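Transcriptional regulator (Streptococcus thermophilus LMD-9, PDB 5JUF) probably activates transcription of competence genes as an RNPP-type quorum sensor, binding DNA through a helix-turn-helix domain and sensing a signalling peptide through a tetratricopeptide-repeat domain. Local coordinates at residues Leu59-Ser62 / Met63-Leu67; Glu109-Phe112 / Asp113-Pro116; Lys140-Glu143 / Ile144-Leu148; Lys182-Glu185 / Arg186-Arg190; Gln241-Ser244 / Tyr245-Ser248. All coordinates share one frame; numbering follows the deposited sequence.

Contact 1: Leu59-Ser62 / Met63-Leu67; sequences LGKS and MTELL
Ser-62 and Glu-65 grip each other twice in a capping box at the start of helix 63-67. The OG of Ser-62 takes the N-H of Glu-65 at 3.0 Å, and in return the N-H of Ser-62 runs to OE1 of Glu-65 at 2.8 Å, almost straight at 171° and onto the anti lone pair of the carboxylate. With chi1 at 67°, the serine hydroxyl sits between its own backbone N and carbonyl carbon, which turns it onto the first turn of the helix. A weak bond from Ser-62 OG to Glu-65 OE1, 3.4 Å, lies inside the box. Behind the cap the ordinary helical bond begins, Leu-66 N to Ser-62 O at 3.2 Å.

Side-chain packing flanks these bonds. The Lys-61 chain crosses Glu-65 at about a right angle and lays its CD 3.3 Å from Glu-65 OE1, while NZ bends on to a salt bridge with Glu-14. On the inner side, CD2 of Leu-66 touches CB of Lys-61 at 4.1 Å and more loosely CD1 of Leu-59.

Gly-60, with positive phi, closes helix 49-59 in a Schellman motif, so one helix stops and the next is capped within three residues. Leu-66 packs back on Ile-55 and Ala-56 of helix 49-59, and Leu-59 and Lys-61 lie against helix 3-17 of the helix-turn-helix domain.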
loop_
_atom_site.group_PDB
_atom_site.type_symbol
_atom_site.label_atom_id
_atom_site.label_comp_id
_atom_site.label_asym_id
_atom_site.label_seq_id
_atom_site.Cartn_x
_atom_site.Cartn_y
_atom_site.Cartn_z
ATOM N N LEU A 59 21.079 16.582 -13.751
ATOM C CA LEU A 59 22.146 16.533 -14.744
ATOM C C LEU A 59 22.075 17.666 -15.758
ATOM O O LEU A 59 22.993 17.805 -16.578
ATOM C CB LEU A 59 22.133 15.189 -15.484
ATOM C CG LEU A 59 22.500 14.007 -14.592
ATOM C CD1 LEU A 59 22.385 12.711 -15.360
ATOM C CD2 LEU A 59 23.926 14.179 -14.012
ATOM N N GLY A 60 21.048 18.503 -15.699
ATOM C CA GLY A 60 20.875 19.500 -16.740
ATOM C C GLY A 60 20.650 18.901 -18.111
ATOM O O GLY A 60 21.115 19.454 -19.111
ATOM N N LYS A 61 19.963 17.773 -18.182
ATOM C CA LYS A 61 19.652 17.107 -19.432
ATOM C C LYS A 61 18.138 17.063 -19.604
ATOM O O LYS A 61 17.385 17.200 -18.636
ATOM C CB LYS A 61 20.244 15.685 -19.446
ATOM C CG LYS A 61 21.760 15.640 -19.637
ATOM C CD LYS A 61 22.104 15.825 -21.112
ATOM C CE LYS A 61 23.597 15.851 -21.361
ATOM N NZ LYS A 61 24.231 17.025 -20.706
ATOM N N SER A 62 17.683 16.886 -20.841
ATOM C CA SER A 62 16.271 16.589 -21.025
ATOM C C SER A 62 16.048 15.092 -20.861
ATOM O O SER A 62 16.969 14.284 -21.013
ATOM C CB SER A 62 15.777 17.038 -22.401
ATOM O OG SER A 62 16.380 16.258 -23.414
ATOM N N MET A 63 14.804 14.726 -20.533
ATOM C CA MET A 63 14.457 13.311 -20.523
ATOM C C MET A 63 14.702 12.683 -21.887
ATOM O O MET A 63 15.141 11.529 -21.970
ATOM C CB MET A 63 13.004 13.123 -20.083
ATOM C CG MET A 63 12.791 13.361 -18.588
ATOM S SD MET A 63 11.199 12.782 -17.967
ATOM C CE MET A 63 10.082 13.715 -19.007
ATOM N N THR A 64 14.481 13.449 -22.960
ATOM C CA THR A 64 14.721 12.947 -24.307
ATOM C C THR A 64 16.173 12.531 -24.487
ATOM O O THR A 64 16.463 11.456 -25.027
ATOM C CB THR A 64 14.345 14.020 -25.332
ATOM O OG1 THR A 64 12.978 14.409 -25.146
ATOM C CG2 THR A 64 14.538 13.496 -26.743
ATOM N N GLU A 65 17.104 13.385 -24.061
ATOM C CA GLU A 65 18.519 13.054 -24.165
ATOM C C GLU A 65 18.840 11.777 -23.403
ATOM O O GLU A 65 19.536 10.896 -23.917
ATOM C CB GLU A 65 19.367 14.212 -23.641
ATOM C CG GLU A 65 19.350 15.434 -24.539
ATOM C CD GLU A 65 20.061 16.618 -23.917
ATOM O OE1 GLU A 65 19.602 17.096 -22.863
ATOM O OE2 GLU A 65 21.082 17.064 -24.474
ATOM N N LEU A 66 18.343 11.658 -22.169
ATOM C CA LEU A 66 18.639 10.466 -21.386
ATOM C C LEU A 66 17.998 9.219 -21.973
ATOM O O LEU A 66 18.462 8.108 -21.698
ATOM C CB LEU A 66 18.188 10.651 -19.929
ATOM C CG LEU A 66 18.900 11.729 -19.097
ATOM C CD1 LEU A 66 18.497 11.632 -17.624
ATOM C CD2 LEU A 66 20.407 11.619 -19.244
ATOM N N LEU A 67 16.936 9.369 -22.756
ATOM C CA LEU A 67 16.274 8.215 -23.344
ATOM C C LEU A 67 16.852 7.834 -24.696
ATOM O O LEU A 67 16.865 6.646 -25.041
ATOM C CB LEU A 67 14.772 8.488 -23.484
ATOM C CG LEU A 67 14.078 8.493 -22.116
ATOM C CD1 LEU A 67 12.614 8.824 -22.237
ATOM C CD2 LEU A 67 14.272 7.155 -21.428
#

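Contact 2: Glu109-Phe112 / Asp113-Pro116; sequences EKFF and DILP
The CB of Phe-111 meets the branched end of Leu-115, with CD1 of Leu-115 3.8 Å away, while the phenyl ring itself turns off to the flank. There CG2 of Ile-114 comes to the ring edge, near its plane, 4.1 Å from CD1 of Phe-111. Ile-114 places this methyl between its backbone N and carbonyl carbon (CG1 is anti to N, chi1 -166°), which also brings CG2 to 3.2 Å from the carbonyl O of Phe-111. That same oxygen accepts the N-H of Ile-114 at 2.9 Å, the donor standing 42° out of the carbonyl plane.

The turn lies where helix 94-111 gives way to the loop before helix 117-130 in the tetratricopeptide-repeat domain. A weak bond from Leu-115 N to Phe-112 O follows, and Pro-116 takes the N-cap position of the next helix.

Phe-112 points the other way. Its ring and the Asp-113 carboxylate cross with planes 76° apart, OD1 of Asp-113 lying at the ring edge, 3.5 Å from CD2 of Phe-112. Lys-4 makes a cation-pi contact with this ring and also donates to Phe-112 O. A water joins Glu-109 O to Asp-113 N, and weakly to Asp-113 OD2.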
loop_
_atom_site.group_PDB
_atom_site.type_symbol
_atom_site.label_atom_id
_atom_site.label_comp_id
_atom_site.label_asym_id
_atom_site.label_seq_id
_atom_site.Cartn_x
_atom_site.Cartn_y
_atom_site.Cartn_z
ATOM N N GLU A 109 5.325 -10.859 -14.510
ATOM C CA GLU A 109 6.131 -11.490 -15.548
ATOM C C GLU A 109 5.891 -10.854 -16.914
ATOM O O GLU A 109 6.835 -10.652 -17.686
ATOM C CB GLU A 109 5.825 -12.991 -15.598
ATOM C CG GLU A 109 6.235 -13.738 -14.334
ATOM C CD GLU A 109 5.968 -15.235 -14.424
ATOM O OE1 GLU A 109 5.510 -15.698 -15.488
ATOM O OE2 GLU A 109 6.216 -15.948 -13.429
ATOM N N LYS A 110 4.635 -10.545 -17.239
ATOM C CA LYS A 110 4.350 -10.001 -18.564
ATOM C C LYS A 110 5.020 -8.647 -18.765
ATOM O O LYS A 110 5.465 -8.327 -19.873
ATOM C CB LYS A 110 2.845 -9.877 -18.776
ATOM C CG LYS A 110 2.492 -9.412 -20.189
ATOM C CD LYS A 110 1.003 -9.312 -20.390
ATOM C CE LYS A 110 0.698 -8.902 -21.829
ATOM N NZ LYS A 110 -0.758 -8.888 -22.073
ATOM N N PHE A 111 5.106 -7.836 -17.715
ATOM C CA PHE A 111 5.566 -6.463 -17.867
ATOM C C PHE A 111 6.893 -6.194 -17.175
ATOM O O PHE A 111 7.355 -5.044 -17.181
ATOM C CB PHE A 111 4.492 -5.495 -17.374
ATOM C CG PHE A 111 3.236 -5.532 -18.202
ATOM C CD1 PHE A 111 3.208 -4.948 -19.457
ATOM C CD2 PHE A 111 2.094 -6.156 -17.734
ATOM C CE1 PHE A 111 2.056 -4.986 -20.239
ATOM C CE2 PHE A 111 0.940 -6.195 -18.512
ATOM C CZ PHE A 111 0.923 -5.601 -19.756
ATOM N N PHE A 112 7.548 -7.235 -16.651
ATOM C CA PHE A 112 8.752 -7.045 -15.844
ATOM C C PHE A 112 9.750 -6.077 -16.491
ATOM O O PHE A 112 10.283 -5.173 -15.832
ATOM C CB PHE A 112 9.427 -8.395 -15.594
ATOM C CG PHE A 112 10.673 -8.274 -14.759
ATOM C CD1 PHE A 112 10.579 -8.121 -13.387
ATOM C CD2 PHE A 112 11.931 -8.260 -15.349
ATOM C CE1 PHE A 112 11.731 -7.982 -12.605
ATOM C CE2 PHE A 112 13.090 -8.120 -14.576
ATOM C CZ PHE A 112 12.985 -7.979 -13.204
ATOM N N ASP A 113 10.027 -6.265 -17.778
ATOM C CA ASP A 113 11.130 -5.541 -18.401
ATOM C C ASP A 113 10.832 -4.066 -18.623
ATOM O O ASP A 113 11.768 -3.289 -18.854
ATOM C CB ASP A 113 11.489 -6.203 -19.726
ATOM C CG ASP A 113 12.081 -7.575 -19.528
ATOM O OD1 ASP A 113 12.942 -7.708 -18.638
ATOM O OD2 ASP A 113 11.672 -8.507 -20.238
ATOM N N ILE A 114 9.566 -3.659 -18.545
ATOM C CA ILE A 114 9.160 -2.274 -18.790
ATOM C C ILE A 114 8.696 -1.564 -17.517
ATOM O O ILE A 114 8.352 -0.375 -17.572
ATOM C CB ILE A 114 8.074 -2.216 -19.892
ATOM C CG1 ILE A 114 7.848 -0.804 -20.434
ATOM C CG2 ILE A 114 6.739 -2.776 -19.399
ATOM C CD1 ILE A 114 9.071 -0.158 -21.011
ATOM N N LEU A 115 8.696 -2.267 -16.325
ATOM C CA LEU A 115 8.192 -1.601 -15.122
ATOM C C LEU A 115 9.313 -0.995 -14.288
ATOM O O LEU A 115 10.361 -1.628 -14.097
ATOM C CB LEU A 115 7.424 -2.591 -14.248
ATOM C CG LEU A 115 6.115 -3.111 -14.838
ATOM C CD1 LEU A 115 5.525 -4.202 -13.937
ATOM C CD2 LEU A 115 5.155 -1.947 -14.988
ATOM N N PRO A 116 9.087 0.206 -13.756
ATOM C CA PRO A 116 10.047 0.789 -12.814
ATOM C C PRO A 116 9.991 0.088 -11.466
ATOM O O PRO A 116 9.041 -0.631 -11.133
ATOM C CB PRO A 116 9.594 2.250 -12.693
ATOM C CG PRO A 116 8.099 2.193 -12.963
ATOM C CD PRO A 116 7.949 1.110 -14.026
HETATM O O HOH W 1 8.960 -8.816 -19.353
#

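Contact 3: Lys140-Glu143 / Ile144-Leu148; sequences KVEE and IYEDL. With SO4 (sulfate ion), chain C.
Ile-144, Tyr-145 and Glu-146 each donate their N-H to the carbonyl four residues back, on Lys-140, Val-141 and Glu-142, in the regular alpha-helical pattern of helix 139-152. The middle bond, Tyr-145 N to Val-141 O, is 2.8 Å long and runs nearly along the C=O axis. At the N-terminal end of the helix, whose dipole would probably favour an anion, the N-H groups of Lys-140 and Val-141 hold two oxygens of a sulfate ion, probably from the crystallisation liquor, with Val-141 N 2.9 Å from O2; Ser-138 adds its hydroxyl.

Glu-142 and Tyr-145 lie side by side and point the same way. A bend at chi2 (68°) swings the carboxylate along the ring, so that OE2 of Glu-142 lies at the ring edge, 3.6 Å from CD2 of Tyr-145. OE2 is also hydrogen-bonded to NE2 of His-172, whose ring stacks on Tyr-145. One water bridges the OE2 atoms of Glu-142 and Glu-146, which stand 4.7 Å apart. The bent Lys-140 chain brings CD to 4.1 Å from CD1 of Ile-144 and NZ to a salt bridge with Glu-143 OE1, 3.1 Å.

The carboxylates of Glu-142 and Glu-146 would probably repel; the water, His-172 and Arg-35, salt-bridged to Glu-146, may offset this. Arg-35 also pairs with Asp-147, tying helix 139-152 to helix 34-41.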
loop_
_atom_site.group_PDB
_atom_site.type_symbol
_atom_site.label_atom_id
_atom_site.label_comp_id
_atom_site.label_asym_id
_atom_site.label_seq_id
_atom_site.Cartn_x
_atom_site.Cartn_y
_atom_site.Cartn_z
ATOM N N LYS A 140 15.581 -8.882 -0.683
ATOM C CA LYS A 140 15.708 -7.918 -1.772
ATOM C C LYS A 140 14.513 -6.972 -1.805
ATOM O O LYS A 140 14.673 -5.757 -1.995
ATOM C CB LYS A 140 15.855 -8.641 -3.108
ATOM C CG LYS A 140 15.804 -7.712 -4.312
ATOM C CD LYS A 140 16.852 -6.596 -4.237
ATOM C CE LYS A 140 18.226 -7.087 -4.668
ATOM N NZ LYS A 140 19.224 -5.976 -4.724
ATOM N N VAL A 141 13.307 -7.514 -1.634
ATOM C CA VAL A 141 12.127 -6.666 -1.491
ATOM C C VAL A 141 12.300 -5.711 -0.315
ATOM O O VAL A 141 11.961 -4.524 -0.408
ATOM C CB VAL A 141 10.869 -7.544 -1.338
ATOM C CG1 VAL A 141 9.652 -6.707 -0.936
ATOM C CG2 VAL A 141 10.593 -8.289 -2.637
ATOM N N GLU A 142 12.840 -6.215 0.806
ATOM C CA GLU A 142 12.994 -5.388 1.997
ATOM C C GLU A 142 13.946 -4.220 1.744
ATOM O O GLU A 142 13.676 -3.083 2.150
ATOM C CB GLU A 142 13.491 -6.242 3.166
ATOM C CG GLU A 142 13.502 -5.483 4.483
ATOM C CD GLU A 142 12.087 -5.142 4.979
ATOM O OE1 GLU A 142 11.098 -5.686 4.435
ATOM O OE2 GLU A 142 11.968 -4.325 5.918
ATOM N N GLU A 143 15.066 -4.472 1.070
ATOM C CA GLU A 143 16.002 -3.384 0.793
ATOM C C GLU A 143 15.346 -2.285 -0.035
ATOM O O GLU A 143 15.555 -1.090 0.215
ATOM C CB GLU A 143 17.232 -3.949 0.080
ATOM C CG GLU A 143 18.201 -2.909 -0.453
ATOM C CD GLU A 143 19.314 -3.531 -1.293
ATOM O OE1 GLU A 143 19.052 -4.547 -1.978
ATOM O OE2 GLU A 143 20.443 -3.001 -1.272
ATOM N N ILE A 144 14.539 -2.667 -1.026
ATOM C CA ILE A 144 13.860 -1.684 -1.861
ATOM C C ILE A 144 12.764 -0.979 -1.075
ATOM O O ILE A 144 12.629 0.249 -1.141
ATOM C CB ILE A 144 13.308 -2.364 -3.125
ATOM C CG1 ILE A 144 14.488 -2.902 -3.956
ATOM C CG2 ILE A 144 12.409 -1.403 -3.914
ATOM C CD1 ILE A 144 14.082 -3.721 -5.163
ATOM N N TYR A 145 11.962 -1.746 -0.332
ATOM C CA TYR A 145 10.964 -1.156 0.552
ATOM C C TYR A 145 11.568 -0.114 1.496
ATOM O O TYR A 145 10.968 0.946 1.713
ATOM C CB TYR A 145 10.272 -2.267 1.343
ATOM C CG TYR A 145 9.619 -1.761 2.597
ATOM C CD1 TYR A 145 8.410 -1.077 2.544
ATOM C CD2 TYR A 145 10.209 -1.968 3.840
ATOM C CE1 TYR A 145 7.801 -0.616 3.697
ATOM C CE2 TYR A 145 9.618 -1.502 4.993
ATOM C CZ TYR A 145 8.408 -0.820 4.910
ATOM O OH TYR A 145 7.811 -0.365 6.059
ATOM N N GLU A 146 12.732 -0.405 2.101
ATOM C CA GLU A 146 13.301 0.506 3.104
ATOM C C GLU A 146 13.407 1.926 2.562
ATOM O O GLU A 146 12.999 2.891 3.215
ATOM C CB GLU A 146 14.694 0.042 3.550
ATOM C CG GLU A 146 14.730 -1.122 4.491
ATOM C CD GLU A 146 16.157 -1.543 4.824
ATOM O OE1 GLU A 146 17.130 -0.926 4.309
ATOM O OE2 GLU A 146 16.298 -2.492 5.610
ATOM N N ASP A 147 13.961 2.072 1.363
ATOM C CA ASP A 147 14.160 3.407 0.814
ATOM C C ASP A 147 12.848 4.038 0.360
ATOM O O ASP A 147 12.656 5.250 0.516
ATOM C CB ASP A 147 15.159 3.354 -0.335
ATOM C CG ASP A 147 16.618 3.453 0.155
ATOM O OD1 ASP A 147 16.838 3.665 1.366
ATOM O OD2 ASP A 147 17.536 3.359 -0.688
ATOM N N LEU A 148 11.933 3.247 -0.209
ATOM C CA LEU A 148 10.645 3.823 -0.575
ATOM C C LEU A 148 9.898 4.306 0.661
ATOM O O LEU A 148 9.264 5.366 0.633
ATOM C CB LEU A 148 9.815 2.811 -1.376
ATOM C CG LEU A 148 10.181 2.814 -2.874
ATOM C CD1 LEU A 148 9.636 1.578 -3.566
ATOM C CD2 LEU A 148 9.622 4.071 -3.520
HETATM S S SO4 C . 13.373 -11.613 -1.975
HETATM O O1 SO4 C . 12.761 -12.774 -1.333
HETATM O O2 SO4 C . 12.767 -10.384 -1.468
HETATM O O3 SO4 C . 14.810 -11.617 -1.689
HETATM O O4 SO4 C . 13.155 -11.680 -3.420
HETATM O O HOH W 2 14.204 -3.379 7.111
HETATM O O HOH W 3 17.231 0.675 -1.347
#

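Contact 4: Lys182-Glu185 / Arg186-Arg190; sequences KLFE and RIIKR. With SO4 (sulfate ion), chain D.
The methyl CD1 of Ile-188 sits over one face of the Phe-184 ring, 3.8 Å from its centroid and 27° off the normal, a CH-pi contact. It is displaced toward the rim, so the closest carbon is CE1 of Phe-184. The chi2 of Ile-188, -16°, is nearly eclipsed, so the exact place of this methyl is doubtful. Next to it, Leu-183 and Ile-187 lie side by side and point the same way, CD1 of Leu-183 4.0 Å from CG1 of Ile-187. This apolar side faces Tyr-169 and Leu-173 of helix 160-173, and Leu-216 and Ile-213 of helix 200-219.

Looser is the contact of Leu-183 with Arg-186, whose guanidinium has CD1 of Leu-183 over one face, 4.1 Å from NH1 of Arg-186; that NH1 donates to Lys-153 O. The rest of the polar, more exposed side is held by an ion. CG of Arg-186 covers the centre of the Arg-190 guanidinium, and Arg-190 gives its NH2 to O4 of a sulfate at 3.0 Å, in plane at the guanidinium edge. The extended Lys-189 chain brings NZ to O1 at 2.8 Å; the anion is probably from the crystallisation liquor.

The apolar side of amphipathic helix 181-192 thus packs between helices 160-173 and 200-219, consistent with the helical packing of a tetratricopeptide-repeat domain.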
loop_
_atom_site.group_PDB
_atom_site.type_symbol
_atom_site.label_atom_id
_atom_site.label_comp_id
_atom_site.label_asym_id
_atom_site.label_seq_id
_atom_site.Cartn_x
_atom_site.Cartn_y
_atom_site.Cartn_z
ATOM N N LYS A 182 5.648 7.187 17.842
ATOM C CA LYS A 182 5.569 8.499 17.203
ATOM C C LYS A 182 5.478 8.383 15.682
ATOM O O LYS A 182 4.712 9.115 15.047
ATOM C CB LYS A 182 6.769 9.356 17.601
ATOM C CG LYS A 182 6.747 9.808 19.056
ATOM C CD LYS A 182 7.765 10.901 19.329
ATOM C CE LYS A 182 7.661 11.397 20.767
ATOM N NZ LYS A 182 8.643 12.477 21.074
ATOM N N LEU A 183 6.263 7.492 15.079
ATOM C CA LEU A 183 6.121 7.234 13.646
ATOM C C LEU A 183 4.716 6.737 13.302
ATOM O O LEU A 183 4.118 7.166 12.303
ATOM C CB LEU A 183 7.157 6.212 13.197
ATOM C CG LEU A 183 7.031 5.754 11.739
ATOM C CD1 LEU A 183 7.255 6.943 10.815
ATOM C CD2 LEU A 183 8.029 4.632 11.456
ATOM N N PHE A 184 4.182 5.813 14.100
ATOM C CA PHE A 184 2.866 5.259 13.798
ATOM C C PHE A 184 1.804 6.351 13.830
ATOM O O PHE A 184 0.977 6.460 12.912
ATOM C CB PHE A 184 2.554 4.123 14.779
ATOM C CG PHE A 184 1.245 3.412 14.522
ATOM C CD1 PHE A 184 0.994 2.785 13.313
ATOM C CD2 PHE A 184 0.287 3.330 15.517
ATOM C CE1 PHE A 184 -0.204 2.122 13.096
ATOM C CE2 PHE A 184 -0.905 2.662 15.306
ATOM C CZ PHE A 184 -1.150 2.057 14.097
ATOM N N GLU A 185 1.838 7.198 14.867
ATOM C CA GLU A 185 0.883 8.299 14.968
ATOM C C GLU A 185 1.006 9.254 13.789
ATOM O O GLU A 185 -0.002 9.749 13.274
ATOM C CB GLU A 185 1.094 9.061 16.278
ATOM C CG GLU A 185 0.708 8.284 17.532
ATOM C CD GLU A 185 -0.782 8.028 17.631
ATOM O OE1 GLU A 185 -1.177 7.100 18.368
ATOM O OE2 GLU A 185 -1.557 8.754 16.975
ATOM N N ARG A 186 2.240 9.560 13.385
ATOM C CA ARG A 186 2.467 10.425 12.235
ATOM C C ARG A 186 1.874 9.824 10.966
ATOM O O ARG A 186 1.178 10.510 10.210
ATOM C CB ARG A 186 3.966 10.664 12.072
ATOM C CG ARG A 186 4.346 11.667 11.003
ATOM C CD ARG A 186 5.837 12.016 11.113
ATOM N NE ARG A 186 6.646 11.366 10.082
ATOM C CZ ARG A 186 7.940 11.090 10.211
ATOM N NH1 ARG A 186 8.596 10.504 9.223
ATOM N NH2 ARG A 186 8.576 11.381 11.337
ATOM N N ILE A 187 2.134 8.538 10.718
ATOM C CA ILE A 187 1.564 7.880 9.542
ATOM C C ILE A 187 0.041 7.850 9.626
ATOM O O ILE A 187 -0.650 8.149 8.644
ATOM C CB ILE A 187 2.150 6.466 9.381
ATOM C CG1 ILE A 187 3.663 6.521 9.165
ATOM C CG2 ILE A 187 1.499 5.723 8.190
ATOM C CD1 ILE A 187 4.080 7.146 7.845
ATOM N N ILE A 188 -0.504 7.484 10.796
ATOM C CA ILE A 188 -1.962 7.420 10.988
ATOM C C ILE A 188 -2.604 8.748 10.619
ATOM O O ILE A 188 -3.583 8.802 9.866
ATOM C CB ILE A 188 -2.309 7.068 12.453
ATOM C CG1 ILE A 188 -1.980 5.628 12.810
ATOM C CG2 ILE A 188 -3.778 7.342 12.744
ATOM C CD1 ILE A 188 -1.757 4.767 11.663
ATOM N N LYS A 189 -2.093 9.833 11.207
ATOM C CA LYS A 189 -2.682 11.152 11.008
ATOM C C LYS A 189 -2.695 11.532 9.537
ATOM O O LYS A 189 -3.670 12.106 9.045
ATOM C CB LYS A 189 -1.912 12.197 11.813
ATOM C CG LYS A 189 -2.273 13.642 11.436
ATOM C CD LYS A 189 -1.440 14.701 12.168
ATOM C CE LYS A 189 -1.850 16.109 11.727
ATOM N NZ LYS A 189 -1.157 17.201 12.468
ATOM N N ARG A 190 -1.613 11.236 8.816
ATOM C CA ARG A 190 -1.571 11.630 7.415
ATOM C C ARG A 190 -2.518 10.775 6.578
ATOM O O ARG A 190 -3.186 11.290 5.676
ATOM C CB ARG A 190 -0.135 11.578 6.906
ATOM C CG ARG A 190 0.687 12.750 7.485
ATOM C CD ARG A 190 2.176 12.597 7.221
ATOM N NE ARG A 190 2.922 13.549 8.034
ATOM C CZ ARG A 190 4.239 13.696 7.994
ATOM N NH1 ARG A 190 4.963 12.954 7.168
ATOM N NH2 ARG A 190 4.828 14.589 8.786
HETATM S S SO4 D . 1.651 16.816 9.858
HETATM O O1 SO4 D . 1.114 17.667 10.918
HETATM O O2 SO4 D . 0.601 15.937 9.350
HETATM O O3 SO4 D . 2.154 17.659 8.775
HETATM O O4 SO4 D . 2.751 16.017 10.398
#

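Contact 5: Gln241-Ser244 / Tyr245-Ser248; sequences QLYS and YKPS
Leu-242 is the centre of an inverse gamma turn, and its carbonyl O then accepts the N-H of Tyr-245 at 3.0 Å, so a tight turn runs directly into a 3-10 turn. The next bond, Lys-246 N to Tyr-243 O, is also 3.0 Å, but its donor stands 64° out of the carbonyl plane, against 38° in the first.

CB of Leu-242 touches CD2 of Tyr-245 at 4.2 Å, and OG of Ser-244 lies 3.7 Å from CD1 of Tyr-245. The Tyr-245 ring itself meets that of Phe-207 with the planes about 15° apart. Lys-246, extended with CG anti to N (chi1 -163°), passes its CD by the edge of the Tyr-243 ring, 4.3 Å from CD1 of Tyr-243. A water links Ser-244 O to Ser-248 N, and OG of Ser-248 donates to Tyr-245 O at 2.7 Å.

With Pro-247 in the first turn of helix 246-260, packed on Phe-277, this is the turn linking helix 226-240 to helix 246-260 in the tetratricopeptide-repeat domain.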
loop_
_atom_site.group_PDB
_atom_site.type_symbol
_atom_site.label_atom_id
_atom_site.label_comp_id
_atom_site.label_asym_id
_atom_site.label_seq_id
_atom_site.Cartn_x
_atom_site.Cartn_y
_atom_site.Cartn_z
ATOM N N GLN A 241 -19.043 2.764 -2.886
ATOM C CA GLN A 241 -20.101 1.751 -2.767
ATOM C C GLN A 241 -19.545 0.377 -2.383
ATOM O O GLN A 241 -19.893 -0.652 -2.969
ATOM C CB GLN A 241 -20.908 1.672 -4.062
ATOM C CG GLN A 241 -21.589 2.990 -4.444
ATOM C CD GLN A 241 -22.778 3.317 -3.549
ATOM O OE1 GLN A 241 -23.860 2.731 -3.693
ATOM N NE2 GLN A 241 -22.585 4.259 -2.620
ATOM N N LEU A 242 -18.695 0.356 -1.358
ATOM C CA LEU A 242 -18.049 -0.886 -0.910
ATOM C C LEU A 242 -18.882 -1.582 0.174
ATOM O O LEU A 242 -18.412 -1.872 1.272
ATOM C CB LEU A 242 -16.646 -0.593 -0.401
ATOM C CG LEU A 242 -15.794 0.262 -1.330
ATOM C CD1 LEU A 242 -14.443 0.517 -0.687
ATOM C CD2 LEU A 242 -15.658 -0.446 -2.668
ATOM N N TYR A 243 -20.127 -1.905 -0.177
ATOM C CA TYR A 243 -21.090 -2.224 0.876
ATOM C C TYR A 243 -20.779 -3.537 1.580
ATOM O O TYR A 243 -21.112 -3.680 2.757
ATOM C CB TYR A 243 -22.508 -2.199 0.304
ATOM C CG TYR A 243 -22.986 -0.770 0.153
ATOM C CD1 TYR A 243 -22.842 0.134 1.205
ATOM C CD2 TYR A 243 -23.517 -0.310 -1.042
ATOM C CE1 TYR A 243 -23.240 1.453 1.083
ATOM C CE2 TYR A 243 -23.919 1.008 -1.177
ATOM C CZ TYR A 243 -23.777 1.884 -0.106
ATOM O OH TYR A 243 -24.173 3.198 -0.222
ATOM N N SER A 244 -20.127 -4.495 0.910
ATOM C CA SER A 244 -19.827 -5.754 1.590
ATOM C C SER A 244 -18.818 -5.568 2.724
ATOM O O SER A 244 -18.689 -6.457 3.574
ATOM C CB SER A 244 -19.315 -6.796 0.590
ATOM O OG SER A 244 -18.050 -6.420 0.085
ATOM N N TYR A 245 -18.122 -4.430 2.770
ATOM C CA TYR A 245 -17.172 -4.146 3.841
ATOM C C TYR A 245 -17.798 -3.375 4.988
ATOM O O TYR A 245 -17.145 -3.180 6.018
ATOM C CB TYR A 245 -15.976 -3.358 3.299
ATOM C CG TYR A 245 -15.122 -4.158 2.332
ATOM C CD1 TYR A 245 -15.216 -5.550 2.280
ATOM C CD2 TYR A 245 -14.229 -3.527 1.467
ATOM C CE1 TYR A 245 -14.450 -6.292 1.398
ATOM C CE2 TYR A 245 -13.456 -4.262 0.580
ATOM C CZ TYR A 245 -13.573 -5.646 0.550
ATOM O OH TYR A 245 -12.809 -6.394 -0.323
ATOM N N LYS A 246 -19.038 -2.927 4.833
ATOM C CA LYS A 246 -19.651 -2.139 5.894
ATOM C C LYS A 246 -19.856 -2.926 7.178
ATOM O O LYS A 246 -19.625 -2.349 8.256
ATOM C CB LYS A 246 -20.972 -1.535 5.406
ATOM C CG LYS A 246 -21.479 -0.385 6.258
ATOM C CD LYS A 246 -22.495 0.460 5.487
ATOM C CE LYS A 246 -22.822 1.767 6.216
ATOM N NZ LYS A 246 -24.158 2.312 5.765
ATOM N N PRO A 247 -20.295 -4.197 7.163
ATOM C CA PRO A 247 -20.422 -4.905 8.447
ATOM C C PRO A 247 -19.129 -4.905 9.244
ATOM O O PRO A 247 -19.188 -4.749 10.468
ATOM C CB PRO A 247 -20.861 -6.321 8.029
ATOM C CG PRO A 247 -21.624 -6.115 6.754
ATOM C CD PRO A 247 -20.817 -5.020 6.044
ATOM N N SER A 248 -17.964 -5.021 8.587
ATOM C CA SER A 248 -16.700 -5.041 9.324
ATOM C C SER A 248 -16.455 -3.718 10.039
ATOM O O SER A 248 -15.816 -3.697 11.095
ATOM C CB SER A 248 -15.525 -5.384 8.391
ATOM O OG SER A 248 -15.211 -4.320 7.496
HETATM O O HOH W 4 -17.700 -6.605 6.176
#

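How the contacts relate
From the N terminus the five contacts follow one another in series; each is local, and none nests in or crosses another. Contact 1 closes the short link between helices 49-59 and 63-67 in the DNA-binding domain. Contact 2 closes the turn from helix 94-111 to 117-130, its nearest atoms about 9 Å from those of contact 1. Contacts 3 and 4 close no loop but run along helices 139-152 and 181-192, about 7 Å apart at their nearest atoms; helix 160-173 touches both. Contact 5 closes the turn before helix 246-260, across the chain's centre from contact 1, with centres 47 Å apart. Contacts 2 and 3 each reach the N-terminal domain, through Lys-4 and Arg-35.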